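Long-range contacts in D-alanyl-D-alanine carboxypeptidase (Streptococcus pneumoniae R6, PDB 1XP4), which probably removes C-terminal D-alanine residues from sugar-peptide cell wall precursors, acting as a serine-type D-Ala-D-Ala carboxypeptidase of peptidoglycan synthesis: residues V66-Y71 / R89-E94; Y73-N78 / A105-I110; R281-Q286 / E311-I316; G347-E352 / F369-D374. All blocks are in the same frame, centred on the assembly; numbering follows the deposited sequence.

Contact 1: V66-Y71 / R89-E94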
loop_
_atom_site.group_PDB
_atom_site.type_symbol
_atom_site.label_atom_id
_atom_site.label_comp_id
_atom_site.label_asym_id
_atom_site.label_seq_id
_atom_site.Cartn_x
_atom_site.Cartn_y
_atom_site.Cartn_z
ATOM N N VAL A 66 -7.000 5.356 -24.645
ATOM C CA VAL A 66 -8.176 5.655 -23.834
ATOM C C VAL A 66 -8.734 7.029 -24.181
ATOM O O VAL A 66 -8.032 8.037 -24.077
ATOM C CB VAL A 66 -7.852 5.628 -22.315
ATOM C CG1 VAL A 66 -9.103 5.931 -21.512
ATOM C CG2 VAL A 66 -7.315 4.270 -21.913
ATOM N N ASP A 67 -9.999 7.053 -24.601
ATOM C CA ASP A 67 -10.689 8.294 -24.958
ATOM C C ASP A 67 -10.943 9.113 -23.704
ATOM O O ASP A 67 -11.073 8.577 -22.607
ATOM C CB ASP A 67 -12.025 7.982 -25.649
ATOM C CG ASP A 67 -12.903 9.214 -25.840
ATOM O OD1 ASP A 67 -12.542 10.114 -26.630
ATOM O OD2 ASP A 67 -13.967 9.278 -25.193
ATOM N N ILE A 68 -11.026 10.421 -23.877
ATOM C CA ILE A 68 -11.258 11.312 -22.760
ATOM C C ILE A 68 -12.534 12.115 -23.003
ATOM O O ILE A 68 -12.515 13.144 -23.654
ATOM C CB ILE A 68 -10.003 12.184 -22.571
ATOM C CG1 ILE A 68 -8.869 11.258 -22.121
ATOM C CG2 ILE A 68 -10.240 13.275 -21.547
ATOM C CD1 ILE A 68 -7.529 11.899 -22.030
ATOM N N SER A 69 -13.644 11.613 -22.470
ATOM C CA SER A 69 -14.959 12.235 -22.647
ATOM C C SER A 69 -15.119 13.654 -22.117
ATOM O O SER A 69 -14.255 14.170 -21.409
ATOM C CB SER A 69 -16.056 11.347 -22.041
ATOM O OG SER A 69 -15.870 11.173 -20.651
ATOM N N ASP A 70 -16.246 14.265 -22.473
ATOM C CA ASP A 70 -16.564 15.632 -22.075
ATOM C C ASP A 70 -16.312 15.936 -20.593
ATOM O O ASP A 70 -15.584 16.874 -20.256
ATOM C CB ASP A 70 -18.023 15.946 -22.407
ATOM C CG ASP A 70 -18.360 15.711 -23.872
ATOM O OD1 ASP A 70 -17.453 15.825 -24.731
ATOM O OD2 ASP A 70 -19.550 15.431 -24.155
ATOM N N TYR A 71 -16.927 15.147 -19.719
ATOM C CA TYR A 71 -16.791 15.317 -18.277
ATOM C C TYR A 71 -15.337 15.409 -17.802
ATOM O O TYR A 71 -14.954 16.388 -17.163
ATOM C CB TYR A 71 -17.546 14.182 -17.566
ATOM C CG TYR A 71 -17.153 13.892 -16.128
ATOM C CD1 TYR A 71 -16.941 14.920 -15.208
ATOM C CD2 TYR A 71 -17.048 12.573 -15.677
ATOM C CE1 TYR A 71 -16.634 14.640 -13.871
ATOM C CE2 TYR A 71 -16.745 12.280 -14.346
ATOM C CZ TYR A 71 -16.537 13.316 -13.447
ATOM O OH TYR A 71 -16.226 13.020 -12.132
ATOM N N ARG A 89 -7.406 14.406 -26.110
ATOM C CA ARG A 89 -8.504 13.556 -25.642
ATOM C C ARG A 89 -8.378 12.047 -25.888
ATOM O O ARG A 89 -9.380 11.347 -25.999
ATOM C CB ARG A 89 -9.836 14.051 -26.222
ATOM C CG ARG A 89 -10.426 15.284 -25.534
ATOM C CD ARG A 89 -11.353 16.018 -26.494
ATOM N NE ARG A 89 -12.677 16.309 -25.945
ATOM C CZ ARG A 89 -13.552 15.385 -25.563
ATOM N NH1 ARG A 89 -13.247 14.105 -25.660
ATOM N NH2 ARG A 89 -14.740 15.737 -25.106
ATOM N N ASN A 90 -7.153 11.546 -25.977
ATOM C CA ASN A 90 -6.944 10.117 -26.164
ATOM C C ASN A 90 -5.520 9.778 -25.763
ATOM O O ASN A 90 -4.564 10.141 -26.445
ATOM C CB ASN A 90 -7.188 9.694 -27.612
ATOM C CG ASN A 90 -7.242 8.183 -27.771
ATOM O OD1 ASN A 90 -6.268 7.482 -27.491
ATOM N ND2 ASN A 90 -8.393 7.673 -28.210
ATOM N N TYR A 91 -5.383 9.091 -24.640
ATOM C CA TYR A 91 -4.069 8.738 -24.166
ATOM C C TYR A 91 -3.981 7.290 -23.741
ATOM O O TYR A 91 -4.987 6.616 -23.556
ATOM C CB TYR A 91 -3.660 9.646 -23.005
ATOM C CG TYR A 91 -3.537 11.098 -23.397
ATOM C CD1 TYR A 91 -4.664 11.924 -23.449
ATOM C CD2 TYR A 91 -2.304 11.633 -23.789
ATOM C CE1 TYR A 91 -4.574 13.243 -23.893
ATOM C CE2 TYR A 91 -2.202 12.951 -24.230
ATOM C CZ TYR A 91 -3.342 13.747 -24.285
ATOM O OH TYR A 91 -3.261 15.028 -24.765
ATOM N N THR A 92 -2.747 6.836 -23.593
ATOM C CA THR A 92 -2.429 5.480 -23.196
ATOM C C THR A 92 -2.760 5.199 -21.729
ATOM O O THR A 92 -2.724 6.100 -20.887
ATOM C CB THR A 92 -0.926 5.224 -23.462
ATOM O OG1 THR A 92 -0.772 4.651 -24.762
ATOM C CG2 THR A 92 -0.327 4.311 -22.430
ATOM N N VAL A 93 -3.100 3.946 -21.439
ATOM C CA VAL A 93 -3.397 3.528 -20.077
ATOM C C VAL A 93 -2.180 3.883 -19.225
ATOM O O VAL A 93 -2.302 4.497 -18.167
ATOM C CB VAL A 93 -3.633 1.993 -19.998
ATOM C CG1 VAL A 93 -3.484 1.508 -18.561
ATOM C CG2 VAL A 93 -5.019 1.648 -20.516
ATOM N N GLU A 94 -1.004 3.487 -19.700
ATOM C CA GLU A 94 0.239 3.762 -19.000
ATOM C C GLU A 94 0.408 5.266 -18.823
ATOM O O GLU A 94 0.877 5.732 -17.786
ATOM C CB GLU A 94 1.427 3.188 -19.785
ATOM C CG GLU A 94 2.796 3.434 -19.149
ATOM C CD GLU A 94 3.938 2.743 -19.891
ATOM O OE1 GLU A 94 4.118 3.005 -21.100
ATOM O OE2 GLU A 94 4.664 1.937 -19.267
#
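With CG turned away from its carbonyl carbon (chi1 -78°) and a bend at chi3, Arg-89 is led past Ile-68 to Asp-70, whose chi1 of -55° swings its carboxylate back toward the arginine. The resulting salt bridge joins Asp-70 OD1 to Arg-89 NH2 at 2.7 Å, although the exact placement of the guanidinium is less sure, because its NH1 sits implausibly close to the backbone oxygen of Ile-68. Behind this outer clasp lies a two-stranded antiparallel beta ribbon that borders the helices of the carboxypeptidase domain, away from the annotated active-site residues. Val-66 and Tyr-91 form its hydrogen-bonded pair, with Val-66 N to Tyr-91 O at 2.6 Å and Tyr-91 N to Val-66 O at 2.9 Å. Past the end of the ribbon, Ile-68 N still reaches Arg-89 O at 2.8 Å. Asp-67 and Asn-90 share the outer, exposed face. On the face of Val-66 and Tyr-91, Val-66 CG2 meets Val-93 CG2, from the start of the next helix, at 3.8 Å, and the Tyr-91 ring stacks with Phe-198. Ile-68 lies near Tyr-91 as well, at a spacing that is doubtful.

Contact 2: Y73-N78 / A105-I110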
loop_
_atom_site.group_PDB
_atom_site.type_symbol
_atom_site.label_atom_id
_atom_site.label_comp_id
_atom_site.label_asym_id
_atom_site.label_seq_id
_atom_site.Cartn_x
_atom_site.Cartn_y
_atom_site.Cartn_z
ATOM N N TYR A 73 -12.689 15.739 -19.678
ATOM C CA TYR A 73 -11.988 16.717 -20.481
ATOM C C TYR A 73 -12.244 18.148 -20.036
ATOM O O TYR A 73 -11.310 18.941 -19.915
ATOM C CB TYR A 73 -12.360 16.543 -21.950
ATOM C CG TYR A 73 -11.818 17.627 -22.845
ATOM C CD1 TYR A 73 -10.440 17.858 -22.948
ATOM C CD2 TYR A 73 -12.680 18.443 -23.570
ATOM C CE1 TYR A 73 -9.943 18.879 -23.748
ATOM C CE2 TYR A 73 -12.197 19.464 -24.373
ATOM C CZ TYR A 73 -10.833 19.681 -24.458
ATOM O OH TYR A 73 -10.376 20.712 -25.248
ATOM N N GLN A 74 -13.504 18.485 -19.795
ATOM C CA GLN A 74 -13.840 19.838 -19.366
ATOM C C GLN A 74 -13.281 20.124 -17.992
ATOM O O GLN A 74 -12.858 21.239 -17.701
ATOM C CB GLN A 74 -15.354 20.031 -19.330
ATOM C CG GLN A 74 -15.991 20.328 -20.674
ATOM C CD GLN A 74 -17.364 19.694 -20.798
ATOM O OE1 GLN A 74 -18.033 19.426 -19.792
ATOM N NE2 GLN A 74 -17.796 19.454 -22.036
ATOM N N LEU A 75 -13.286 19.109 -17.145
ATOM C CA LEU A 75 -12.794 19.260 -15.791
ATOM C C LEU A 75 -11.378 19.824 -15.753
ATOM O O LEU A 75 -10.898 20.252 -14.703
ATOM C CB LEU A 75 -12.831 17.907 -15.078
ATOM C CG LEU A 75 -12.471 17.873 -13.597
ATOM C CD1 LEU A 75 -13.399 18.789 -12.828
ATOM C CD2 LEU A 75 -12.585 16.457 -13.083
ATOM N N THR A 76 -10.709 19.852 -16.897
ATOM C CA THR A 76 -9.342 20.338 -16.914
ATOM C C THR A 76 -9.124 21.758 -17.406
ATOM O O THR A 76 -8.052 22.316 -17.186
ATOM C CB THR A 76 -8.460 19.413 -17.731
ATOM O OG1 THR A 76 -8.765 19.563 -19.123
ATOM C CG2 THR A 76 -8.715 17.984 -17.318
ATOM N N THR A 77 -10.114 22.347 -18.071
ATOM C CA THR A 77 -9.959 23.714 -18.558
ATOM C C THR A 77 -10.211 24.696 -17.429
ATOM O O THR A 77 -9.544 25.725 -17.332
ATOM C CB THR A 77 -10.902 24.017 -19.729
ATOM O OG1 THR A 77 -12.242 23.651 -19.377
ATOM C CG2 THR A 77 -10.453 23.251 -20.973
ATOM N N ASN A 78 -11.181 24.394 -16.578
ATOM C CA ASN A 78 -11.417 25.263 -15.442
ATOM C C ASN A 78 -12.014 24.568 -14.241
ATOM O O ASN A 78 -13.219 24.624 -13.985
ATOM C CB ASN A 78 -12.284 26.472 -15.790
ATOM C CG ASN A 78 -12.603 27.311 -14.558
ATOM O OD1 ASN A 78 -13.748 27.363 -14.106
ATOM N ND2 ASN A 78 -11.577 27.944 -13.990
ATOM N N ALA A 105 -3.420 13.778 -11.484
ATOM C CA ALA A 105 -4.359 14.287 -12.486
ATOM C C ALA A 105 -5.706 13.573 -12.342
ATOM O O ALA A 105 -5.791 12.352 -12.516
ATOM C CB ALA A 105 -3.801 14.059 -13.881
ATOM N N ASN A 106 -6.758 14.329 -12.040
ATOM C CA ASN A 106 -8.085 13.735 -11.862
ATOM C C ASN A 106 -8.709 13.212 -13.157
ATOM O O ASN A 106 -9.395 12.188 -13.150
ATOM C CB ASN A 106 -9.030 14.735 -11.189
ATOM C CG ASN A 106 -8.579 15.108 -9.785
ATOM O OD1 ASN A 106 -8.433 14.241 -8.921
ATOM N ND2 ASN A 106 -8.356 16.400 -9.551
ATOM N N SER A 107 -8.482 13.907 -14.266
ATOM C CA SER A 107 -9.028 13.447 -15.533
ATOM C C SER A 107 -8.353 12.156 -15.953
ATOM O O SER A 107 -8.917 11.373 -16.712
ATOM C CB SER A 107 -8.867 14.511 -16.603
ATOM O OG SER A 107 -9.807 15.547 -16.372
ATOM N N ALA A 108 -7.145 11.929 -15.454
ATOM C CA ALA A 108 -6.441 10.688 -15.744
ATOM C C ALA A 108 -7.205 9.567 -15.019
ATOM O O ALA A 108 -7.518 8.528 -15.601
ATOM C CB ALA A 108 -5.009 10.761 -15.230
ATOM N N ALA A 109 -7.515 9.798 -13.745
ATOM C CA ALA A 109 -8.242 8.822 -12.942
ATOM C C ALA A 109 -9.605 8.511 -13.547
ATOM O O ALA A 109 -9.925 7.349 -13.814
ATOM C CB ALA A 109 -8.421 9.337 -11.511
ATOM N N ILE A 110 -10.404 9.552 -13.755
ATOM C CA ILE A 110 -11.734 9.382 -14.315
ATOM C C ILE A 110 -11.674 8.619 -15.629
ATOM O O ILE A 110 -12.375 7.619 -15.810
ATOM C CB ILE A 110 -12.417 10.743 -14.551
ATOM C CG1 ILE A 110 -12.543 11.492 -13.221
ATOM C CG2 ILE A 110 -13.787 10.537 -15.173
ATOM C CD1 ILE A 110 -13.162 12.868 -13.341
#
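The flat amide of Asn-106 is engaged outside this contact, its OD1 hydrogen-bonded to Lys-44 NZ, and the residue touches Leu-75 through its CB, 4.4 Å from Leu-75 CD2; the Tyr-73 side chain leaves its backbone away from segment 105-110, and its OH is hydrogen-bonded to Glu-87. With Ser-104, Asn-106 fits the SxN motif of penicillin-binding proteins, and it opens helix 106-117 just after Ala-105 at the N-cap. Lys-44 is the lysine predicted to be the proton acceptor, so this helix start borders the probable catalytic centre while its neighbouring side chains pack against Leu-75 and Thr-76. Ser-107 points toward segment 73-78, and its OG is hydrogen-bonded to Pro-72 O. Alongside comes the methyl of Thr-76, whose exact spacing from Ser-107 is doubtful. The threonine hydroxyl is occupied within its own segment: a chi1 of 72° sets Thr-76 OG1 to donate to Tyr-73 O at 2.7 Å, tilted 18° from the carbonyl plane. No hydrogen bond crosses between the two segments. Beside this, the side chains of Leu-75 and Ile-110 meet at about a right angle, with Leu-75 CD2 3.6 Å from Ile-110 CD1.

Contact 3: R281-Q286 / E311-I316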
loop_
_atom_site.group_PDB
_atom_site.type_symbol
_atom_site.label_atom_id
_atom_site.label_comp_id
_atom_site.label_asym_id
_atom_site.label_seq_id
_atom_site.Cartn_x
_atom_site.Cartn_y
_atom_site.Cartn_z
ATOM N N ARG A 281 15.781 -8.269 13.594
ATOM C CA ARG A 281 16.809 -9.175 14.080
ATOM C C ARG A 281 16.651 -10.482 13.312
ATOM O O ARG A 281 15.548 -11.013 13.217
ATOM C CB ARG A 281 16.647 -9.423 15.584
ATOM C CG ARG A 281 17.819 -10.187 16.191
ATOM C CD ARG A 281 17.706 -10.379 17.704
ATOM N NE ARG A 281 18.890 -11.057 18.238
ATOM C CZ ARG A 281 19.037 -11.435 19.507
ATOM N NH1 ARG A 281 18.069 -11.201 20.385
ATOM N NH2 ARG A 281 20.150 -12.052 19.897
ATOM N N LYS A 282 17.744 -10.985 12.741
ATOM C CA LYS A 282 17.693 -12.234 11.986
ATOM C C LYS A 282 17.667 -13.393 12.973
ATOM O O LYS A 282 18.548 -13.508 13.825
ATOM C CB LYS A 282 18.909 -12.349 11.057
ATOM C CG LYS A 282 18.865 -13.538 10.093
ATOM C CD LYS A 282 19.847 -13.376 8.932
ATOM C CE LYS A 282 21.287 -13.250 9.412
ATOM N NZ LYS A 282 22.236 -12.985 8.294
ATOM N N ILE A 283 16.647 -14.242 12.863
ATOM C CA ILE A 283 16.502 -15.382 13.763
ATOM C C ILE A 283 16.927 -16.710 13.152
ATOM O O ILE A 283 17.449 -17.575 13.851
ATOM C CB ILE A 283 15.046 -15.529 14.270
ATOM C CG1 ILE A 283 14.087 -15.699 13.090
ATOM C CG2 ILE A 283 14.679 -14.332 15.128
ATOM C CD1 ILE A 283 12.670 -16.072 13.495
ATOM N N VAL A 284 16.687 -16.881 11.857
ATOM C CA VAL A 284 17.067 -18.113 11.181
ATOM C C VAL A 284 17.828 -17.775 9.910
ATOM O O VAL A 284 17.477 -16.847 9.182
ATOM C CB VAL A 284 15.837 -18.988 10.826
ATOM C CG1 VAL A 284 16.289 -20.308 10.206
ATOM C CG2 VAL A 284 15.018 -19.254 12.071
ATOM N N GLN A 285 18.881 -18.541 9.664
ATOM C CA GLN A 285 19.738 -18.355 8.509
ATOM C C GLN A 285 19.287 -19.301 7.412
ATOM O O GLN A 285 18.856 -20.422 7.684
ATOM C CB GLN A 285 21.175 -18.682 8.899
ATOM C CG GLN A 285 22.228 -17.783 8.306
ATOM C CD GLN A 285 22.959 -17.003 9.380
ATOM O OE1 GLN A 285 22.977 -17.408 10.550
ATOM N NE2 GLN A 285 23.576 -15.883 8.993
ATOM N N GLN A 286 19.385 -18.850 6.169
ATOM C CA GLN A 286 19.000 -19.681 5.046
ATOM C C GLN A 286 19.792 -20.980 5.103
ATOM O O GLN A 286 20.991 -20.967 5.373
ATOM C CB GLN A 286 19.292 -18.951 3.741
ATOM C CG GLN A 286 19.176 -19.818 2.512
ATOM C CD GLN A 286 19.548 -19.062 1.264
ATOM O OE1 GLN A 286 20.654 -18.530 1.159
ATOM N NE2 GLN A 286 18.626 -19.004 0.308
ATOM N N GLU A 311 15.467 -18.950 2.682
ATOM C CA GLU A 311 15.798 -17.538 2.525
ATOM C C GLU A 311 16.043 -17.059 3.942
ATOM O O GLU A 311 15.753 -17.752 4.889
ATOM C CB GLU A 311 14.648 -16.760 1.917
ATOM C CG GLU A 311 14.423 -17.130 0.447
ATOM C CD GLU A 311 13.312 -16.297 -0.174
ATOM O OE1 GLU A 311 12.597 -15.616 0.550
ATOM O OE2 GLU A 311 13.213 -16.282 -1.402
ATOM N N ASP A 312 16.604 -15.855 4.103
ATOM C CA ASP A 312 16.895 -15.474 5.490
ATOM C C ASP A 312 15.597 -14.951 6.196
ATOM O O ASP A 312 14.866 -14.141 5.654
ATOM C CB ASP A 312 17.978 -14.353 5.454
ATOM C CG ASP A 312 19.430 -14.896 5.511
ATOM O OD1 ASP A 312 19.594 -16.069 5.760
ATOM O OD2 ASP A 312 20.376 -14.132 5.335
ATOM N N ILE A 313 15.349 -15.370 7.432
ATOM C CA ILE A 313 14.165 -14.942 8.155
ATOM C C ILE A 313 14.475 -13.902 9.219
ATOM O O ILE A 313 15.350 -14.099 10.062
ATOM C CB ILE A 313 13.462 -16.152 8.801
ATOM C CG1 ILE A 313 13.051 -17.141 7.704
ATOM C CG2 ILE A 313 12.236 -15.697 9.589
ATOM C CD1 ILE A 313 12.330 -18.375 8.213
ATOM N N TYR A 314 13.749 -12.787 9.154
ATOM C CA TYR A 314 13.890 -11.691 10.106
ATOM C C TYR A 314 12.540 -11.415 10.766
ATOM O O TYR A 314 11.487 -11.768 10.226
ATOM C CB TYR A 314 14.368 -10.406 9.412
ATOM C CG TYR A 314 15.770 -10.456 8.853
ATOM C CD1 TYR A 314 16.048 -11.126 7.665
ATOM C CD2 TYR A 314 16.820 -9.815 9.508
ATOM C CE1 TYR A 314 17.341 -11.154 7.136
ATOM C CE2 TYR A 314 18.116 -9.836 8.993
ATOM C CZ TYR A 314 18.369 -10.506 7.805
ATOM O OH TYR A 314 19.646 -10.522 7.288
ATOM N N LEU A 315 12.587 -10.780 11.934
ATOM C CA LEU A 315 11.387 -10.422 12.684
ATOM C C LEU A 315 11.547 -9.004 13.200
ATOM O O LEU A 315 12.667 -8.548 13.434
ATOM C CB LEU A 315 11.200 -11.340 13.888
ATOM C CG LEU A 315 11.075 -12.846 13.691
ATOM C CD1 LEU A 315 10.895 -13.455 15.041
ATOM C CD2 LEU A 315 9.905 -13.194 12.799
ATOM N N ILE A 316 10.428 -8.307 13.370
ATOM C CA ILE A 316 10.475 -6.956 13.898
ATOM C C ILE A 316 10.658 -7.106 15.404
ATOM O O ILE A 316 9.995 -7.930 16.025
ATOM C CB ILE A 316 9.168 -6.195 13.644
ATOM C CG1 ILE A 316 8.791 -6.276 12.173
ATOM C CG2 ILE A 316 9.339 -4.731 14.030
ATOM C CD1 ILE A 316 7.585 -5.445 11.843
#
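Strands 278-284 and 313-318 of the C-terminal domain form a two-stranded antiparallel sheet, and a classic beta bulge interrupts their register. Before the bulge Arg-281 and Leu-315 make a regular hydrogen-bonded pair, Arg-281 N to Leu-315 O at 3.1 Å and Leu-315 N to Arg-281 O at 3.2 Å. At the bulge both Ile-283 and Val-284 stand opposite Ile-313: Ile-283 N donates to Ile-313 O, and Ile-313 N returns a bond to Val-284 O, each at 3.1 Å. The extra residue shifts the pairing by one position and accentuates the twist between the strands, whose directions are 133° apart.

Such a bulge also redistributes the side chains. Ile-283, with CG1 in the crowded position between N and carbonyl carbon (chi1 59°), sends CD1 back over the partner strand to Leu-315 CD1 at 3.5 Å, crossing that leucine at about a right angle. Ile-313 and Leu-315 on the same face pack on Phe-369 of the neighbouring sheet. On the other face the aliphatic chain of Lys-282 lies over the Tyr-314 ring in a CH-pi contact, its CB 3.8 Å from the ring centroid and 29° off the normal. The lysine then bends at chi3, bringing NZ to within 3.7 Å of Asp-312 OD2, a long salt bridge. The second carboxylate oxygen is put to different use: beyond the paired strands, Gln-286 N donates to Asp-312 OD1 at 2.8 Å, meeting it nearly along the C-O axis.

Contact 4: G347-E352 / F369-D374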
loop_
_atom_site.group_PDB
_atom_site.type_symbol
_atom_site.label_atom_id
_atom_site.label_comp_id
_atom_site.label_asym_id
_atom_site.label_seq_id
_atom_site.Cartn_x
_atom_site.Cartn_y
_atom_site.Cartn_z
ATOM N N GLY A 347 6.409 -27.003 6.442
ATOM C CA GLY A 347 5.938 -26.477 7.706
ATOM C C GLY A 347 6.032 -24.971 7.713
ATOM O O GLY A 347 6.406 -24.369 6.708
ATOM N N HIS A 348 5.697 -24.359 8.844
ATOM C CA HIS A 348 5.752 -22.912 8.962
ATOM C C HIS A 348 6.271 -22.442 10.310
ATOM O O HIS A 348 5.980 -23.040 11.344
ATOM C CB HIS A 348 4.366 -22.312 8.707
ATOM C CG HIS A 348 3.939 -22.369 7.271
ATOM N ND1 HIS A 348 3.382 -23.494 6.697
ATOM C CD2 HIS A 348 4.032 -21.449 6.280
ATOM C CE1 HIS A 348 3.151 -23.264 5.414
ATOM N NE2 HIS A 348 3.539 -22.030 5.138
ATOM N N LEU A 349 7.062 -21.375 10.283
ATOM C CA LEU A 349 7.613 -20.769 11.494
ATOM C C LEU A 349 6.730 -19.557 11.750
ATOM O O LEU A 349 6.745 -18.612 10.966
ATOM C CB LEU A 349 9.046 -20.293 11.256
ATOM C CG LEU A 349 10.234 -21.014 11.893
ATOM C CD1 LEU A 349 11.517 -20.277 11.531
ATOM C CD2 LEU A 349 10.069 -21.052 13.399
ATOM N N THR A 350 5.952 -19.574 12.826
ATOM C CA THR A 350 5.074 -18.446 13.113
ATOM C C THR A 350 5.577 -17.645 14.297
ATOM O O THR A 350 6.007 -18.214 15.303
ATOM C CB THR A 350 3.647 -18.907 13.423
ATOM O OG1 THR A 350 3.647 -19.661 14.643
ATOM C CG2 THR A 350 3.112 -19.779 12.296
ATOM N N TYR A 351 5.520 -16.323 14.170
ATOM C CA TYR A 351 5.970 -15.422 15.225
ATOM C C TYR A 351 4.806 -15.103 16.151
ATOM O O TYR A 351 3.845 -14.438 15.753
ATOM C CB TYR A 351 6.537 -14.138 14.599
ATOM C CG TYR A 351 6.821 -12.992 15.557
ATOM C CD1 TYR A 351 7.228 -13.228 16.869
ATOM C CD2 TYR A 351 6.724 -11.668 15.129
ATOM C CE1 TYR A 351 7.533 -12.176 17.727
ATOM C CE2 TYR A 351 7.030 -10.610 15.976
ATOM C CZ TYR A 351 7.434 -10.868 17.276
ATOM O OH TYR A 351 7.750 -9.820 18.125
ATOM N N GLU A 352 4.894 -15.586 17.385
ATOM C CA GLU A 352 3.846 -15.347 18.370
ATOM C C GLU A 352 4.114 -13.989 19.022
ATOM O O GLU A 352 4.600 -13.881 20.146
ATOM C CB GLU A 352 3.837 -16.493 19.393
ATOM C CG GLU A 352 3.886 -17.866 18.704
ATOM C CD GLU A 352 3.982 -19.038 19.666
ATOM O OE1 GLU A 352 2.935 -19.467 20.198
ATOM O OE2 GLU A 352 5.108 -19.530 19.890
ATOM N N PHE A 369 6.449 -18.000 8.366
ATOM C CA PHE A 369 7.376 -18.148 7.259
ATOM C C PHE A 369 7.523 -19.623 6.898
ATOM O O PHE A 369 7.671 -20.475 7.776
ATOM C CB PHE A 369 8.716 -17.536 7.657
ATOM C CG PHE A 369 8.580 -16.222 8.374
ATOM C CD1 PHE A 369 8.380 -16.182 9.748
ATOM C CD2 PHE A 369 8.615 -15.020 7.670
ATOM C CE1 PHE A 369 8.213 -14.960 10.413
ATOM C CE2 PHE A 369 8.450 -13.797 8.322
ATOM C CZ PHE A 369 8.248 -13.766 9.696
ATOM N N GLU A 370 7.473 -19.923 5.605
ATOM C CA GLU A 370 7.577 -21.300 5.145
ATOM C C GLU A 370 8.937 -21.941 5.372
ATOM O O GLU A 370 9.983 -21.326 5.168
ATOM C CB GLU A 370 7.198 -21.391 3.666
ATOM C CG GLU A 370 5.776 -20.938 3.391
ATOM C CD GLU A 370 5.340 -21.167 1.956
ATOM O OE1 GLU A 370 6.043 -20.690 1.032
ATOM O OE2 GLU A 370 4.287 -21.818 1.758
HETATM N N MSE A 371 8.897 -23.189 5.821
HETATM C CA MSE A 371 10.092 -23.968 6.082
HETATM C C MSE A 371 10.085 -25.129 5.107
HETATM O O MSE A 371 9.166 -25.948 5.074
HETATM C CB MSE A 371 10.104 -24.456 7.525
HETATM C CG MSE A 371 10.263 -23.323 8.527
HETATM SE SE MSE A 371 12.018 -22.517 8.512
HETATM C CE MSE A 371 12.929 -23.811 9.603
ATOM N N VAL A 372 11.142 -25.178 4.316
ATOM C CA VAL A 372 11.313 -26.155 3.263
ATOM C C VAL A 372 12.047 -27.440 3.636
ATOM O O VAL A 372 12.831 -27.474 4.585
ATOM C CB VAL A 372 12.030 -25.455 2.091
ATOM C CG1 VAL A 372 12.656 -26.452 1.171
ATOM C CG2 VAL A 372 11.044 -24.576 1.352
ATOM N N ALA A 373 11.775 -28.498 2.875
ATOM C CA ALA A 373 12.423 -29.795 3.070
ATOM C C ALA A 373 13.790 -29.716 2.397
ATOM O O ALA A 373 13.876 -29.342 1.225
ATOM C CB ALA A 373 11.596 -30.884 2.417
ATOM N N ASP A 374 14.860 -30.069 3.104
ATOM C CA ASP A 374 16.175 -29.976 2.479
ATOM C C ASP A 374 16.786 -31.330 2.127
ATOM O O ASP A 374 17.982 -31.548 2.290
ATOM C CB ASP A 374 17.119 -29.149 3.369
ATOM C CG ASP A 374 17.821 -29.974 4.417
ATOM O OD1 ASP A 374 17.211 -30.930 4.938
ATOM O OD2 ASP A 374 18.987 -29.650 4.722
#
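Strands 347-350 and 369-373 run antiparallel with a regular register, their axes 4.4 Å apart at closest approach and their directions 141° apart. Leu-349 and Phe-369 form a hydrogen-bonded pair held in both directions: Leu-349 N to Phe-369 O and Phe-369 N to Leu-349 O both measure 2.7 Å. Gly-347 and Met-371 make the next such pair less evenly, since Met-371 N reaches Gly-347 O at 2.9 Å whereas the return bond, Gly-347 N to Met-371 O, is weak at 3.3 Å.

Between these pairs His-348 and Glu-370 occupy a non-hydrogen-bonded site, and their side chains run side by side on one face. Both carry CG away from the carbonyl carbon, with chi1 of -72° in the histidine, which brings His-348 NE2 toward Glu-370 OE2. The bond between these atoms is weak, 3.5 Å long, with the ring and carboxylate planes 39° apart; the nearby carboxylate would probably favour a protonated imidazole, though only modestly through so long a bond.

The other face is apolar. Leu-349 CD1 touches the selenium of selenomethionine Met-371 at 3.8 Å; that chain, bent at chi2 and chi3, folds back to lie across the leucine. Phe-369 lies beside Leu-349, its CD1 3.2 Å from Leu-349 O, with a looser apolar contact from CD1 to Leu-349 CB. Leu-349 and Phe-369 touch Ile-313 of strand 313-318, and Phe-369 also touches Leu-315. A polar outer face and an apolar inner one, packed on a second small sheet, are what a beta-sandwich layer presents, consistent with the C-terminal domain of the penicillin-binding protein 5 family.

In the fold
The four contacts fall into two pairs on opposite sides of the molecule. Contacts 1 and 2, with centres about 10 Å apart, share helix 70-74 in the carboxypeptidase domain; their segments alternate along the chain, and helix 93-103 leads straight on to helix 106-117, linking the beta ribbon to the probable active site. Contacts 3 and 4 come later, in series, within the C-terminal domain. Their centres are about 11 Å apart, and their separate sheets touch through apolar side chains such as Leu-315 and Phe-369. Between the pairs, centres lie about 47 to 49 Å apart, so the C-terminal layers stand well away from the catalytic region.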